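Local coordinates for protein thiamine phosphate pyrophosphorylase (Bacteroides thetaiotaomicron VPI-5482, PDB 3CEU) that probably makes thiamine phosphate by joining the pyrimidine and thiazole precursors, as a thiamine-phosphate synthase of the TIM-barrel class, at residues A[96-101]-A[111-116]. Numbering follows the deposited sequence.
Sequences HSVEEV and VFMSPI
Val101 and the selenomethionine Met113 meet because CG of Met113 is anti to its own backbone N (chi1 -164°), while CG2 of Val101 lies anti to that valine's own carbonyl carbon. The two side chains cross at about a right angle, with Val101 CG2 3.6 Å from Met113 CG and 4.1 Å from its SE. A bend at chi3 then carries the end of the selenomethionine toward the start of the helix, where CE lies 4.2 Å from Val98 CG2. CG1 of Val101 reaches Val111, two residues earlier on the same strand, 4.1 Å from its CG2. These side chains fill the interface between helix and strand in a beta-alpha-beta unit of the TIM barrel, strand 90-95, helix 98-102 and strand 110-113, with the short helix packed on the outer face of the barrel wall; Leu134 of the next helix, 131-139, also touches Met113. Where strand 110-113 ends, His96 CA makes a bent C-H...O contact of 3.1 Å with Ser114 O, 139° at the hydrogen; that oxygen accepts a hydrogen bond from the Tyr129 hydroxyl. The imidazole has CD2 3.7 Å from Ser114 OG, which approaches the ring obliquely. Ser97 N-caps the helix, its OG accepting from Glu100 N at 2.9 Å.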
loop_
_atom_site.group_PDB
_atom_site.type_symbol
_atom_site.label_atom_id
_atom_site.label_comp_id
_atom_site.label_asym_id
_atom_site.label_seq_id
_atom_site.Cartn_x
_atom_site.Cartn_y
_atom_site.Cartn_z
ATOM N N HIS A 96 3.772 -9.436 11.103
ATOM C CA HIS A 96 2.664 -9.339 12.047
ATOM C C HIS A 96 3.055 -9.380 13.519
ATOM O O HIS A 96 2.329 -9.927 14.340
ATOM C CB HIS A 96 1.646 -10.448 11.772
ATOM C CG HIS A 96 1.405 -10.694 10.317
ATOM N ND1 HIS A 96 2.161 -11.577 9.579
ATOM C CD2 HIS A 96 0.526 -10.134 9.451
ATOM C CE1 HIS A 96 1.761 -11.553 8.322
ATOM N NE2 HIS A 96 0.770 -10.685 8.215
ATOM N N SER A 97 4.199 -8.798 13.848
ATOM C CA SER A 97 4.663 -8.747 15.228
ATOM C C SER A 97 5.881 -7.855 15.234
ATOM O O SER A 97 6.545 -7.695 14.208
ATOM C CB SER A 97 5.040 -10.144 15.750
ATOM O OG SER A 97 6.247 -10.611 15.167
ATOM N N VAL A 98 6.172 -7.265 16.384
ATOM C CA VAL A 98 7.326 -6.392 16.502
ATOM C C VAL A 98 8.597 -7.186 16.235
ATOM O O VAL A 98 9.544 -6.678 15.631
ATOM C CB VAL A 98 7.381 -5.750 17.901
ATOM C CG1 VAL A 98 8.642 -4.923 18.057
ATOM C CG2 VAL A 98 6.146 -4.874 18.102
ATOM N N GLU A 99 8.607 -8.442 16.670
ATOM C CA GLU A 99 9.765 -9.300 16.461
ATOM C C GLU A 99 9.975 -9.572 14.964
ATOM O O GLU A 99 11.098 -9.487 14.470
ATOM C CB GLU A 99 9.594 -10.626 17.220
ATOM C CG GLU A 99 10.873 -11.462 17.315
ATOM C CD GLU A 99 10.635 -12.854 17.884
ATOM O OE1 GLU A 99 11.629 -13.580 18.106
ATOM O OE2 GLU A 99 9.459 -13.229 18.107
ATOM N N GLU A 100 8.900 -9.893 14.244
ATOM C CA GLU A 100 9.015 -10.169 12.814
ATOM C C GLU A 100 9.682 -9.018 12.070
ATOM O O GLU A 100 10.661 -9.216 11.341
ATOM C CB GLU A 100 7.644 -10.463 12.191
ATOM C CG GLU A 100 7.361 -11.956 12.062
ATOM C CD GLU A 100 6.099 -12.273 11.265
ATOM O OE1 GLU A 100 5.879 -11.664 10.192
ATOM O OE2 GLU A 100 5.337 -13.165 11.699
ATOM N N VAL A 101 9.148 -7.815 12.264
ATOM C CA VAL A 101 9.682 -6.621 11.624
ATOM C C VAL A 101 11.138 -6.488 11.989
ATOM O O VAL A 101 11.969 -6.124 11.155
ATOM C CB VAL A 101 8.988 -5.343 12.124
ATOM C CG1 VAL A 101 9.584 -4.141 11.428
ATOM C CG2 VAL A 101 7.485 -5.423 11.892
ATOM N N VAL A 111 8.723 -3.184 4.738
ATOM C CA VAL A 111 7.752 -4.200 5.091
ATOM C C VAL A 111 6.504 -3.549 5.658
ATOM O O VAL A 111 6.537 -2.404 6.118
ATOM C CB VAL A 111 8.306 -5.175 6.160
ATOM C CG1 VAL A 111 9.632 -5.773 5.700
ATOM C CG2 VAL A 111 8.470 -4.458 7.484
ATOM N N PHE A 112 5.404 -4.291 5.611
ATOM C CA PHE A 112 4.128 -3.842 6.156
ATOM C C PHE A 112 4.085 -4.352 7.590
ATOM O O PHE A 112 4.755 -5.327 7.924
ATOM C CB PHE A 112 2.956 -4.472 5.386
ATOM C CG PHE A 112 2.642 -3.798 4.080
ATOM C CD1 PHE A 112 3.469 -2.797 3.581
ATOM C CD2 PHE A 112 1.510 -4.149 3.354
ATOM C CE1 PHE A 112 3.177 -2.158 2.385
ATOM C CE2 PHE A 112 1.212 -3.512 2.155
ATOM C CZ PHE A 112 2.053 -2.511 1.674
HETATM N N MSE A 113 3.314 -3.696 8.444
HETATM C CA MSE A 113 3.176 -4.163 9.812
HETATM C C MSE A 113 1.691 -4.105 10.136
HETATM O O MSE A 113 1.058 -3.051 9.996
HETATM C CB MSE A 113 3.961 -3.286 10.787
HETATM C CG MSE A 113 4.165 -3.938 12.144
HETATM SE SE MSE A 113 4.792 -2.731 13.521
HETATM C CE MSE A 113 3.706 -3.369 14.997
ATOM N N SER A 114 1.135 -5.236 10.561
ATOM C CA SER A 114 -0.291 -5.315 10.873
ATOM C C SER A 114 -0.592 -6.487 11.796
ATOM O O SER A 114 0.244 -7.377 11.965
ATOM C CB SER A 114 -1.071 -5.501 9.583
ATOM O OG SER A 114 -0.693 -6.714 8.971
ATOM N N PRO A 115 -1.789 -6.500 12.414
ATOM C CA PRO A 115 -2.862 -5.494 12.316
ATOM C C PRO A 115 -2.668 -4.381 13.352
ATOM O O PRO A 115 -2.765 -4.630 14.553
ATOM C CB PRO A 115 -4.139 -6.298 12.598
ATOM C CG PRO A 115 -3.739 -7.741 12.363
ATOM C CD PRO A 115 -2.330 -7.777 12.907
ATOM N N ILE A 116 -2.402 -3.161 12.888
ATOM C CA ILE A 116 -2.196 -2.036 13.795
ATOM C C ILE A 116 -3.489 -1.661 14.511
ATOM O O ILE A 116 -3.459 -1.201 15.653
ATOM C CB ILE A 116 -1.672 -0.786 13.050
ATOM C CG1 ILE A 116 -0.365 -1.111 12.318
ATOM C CG2 ILE A 116 -1.465 0.353 14.038
ATOM C CD1 ILE A 116 0.777 -1.564 13.215
#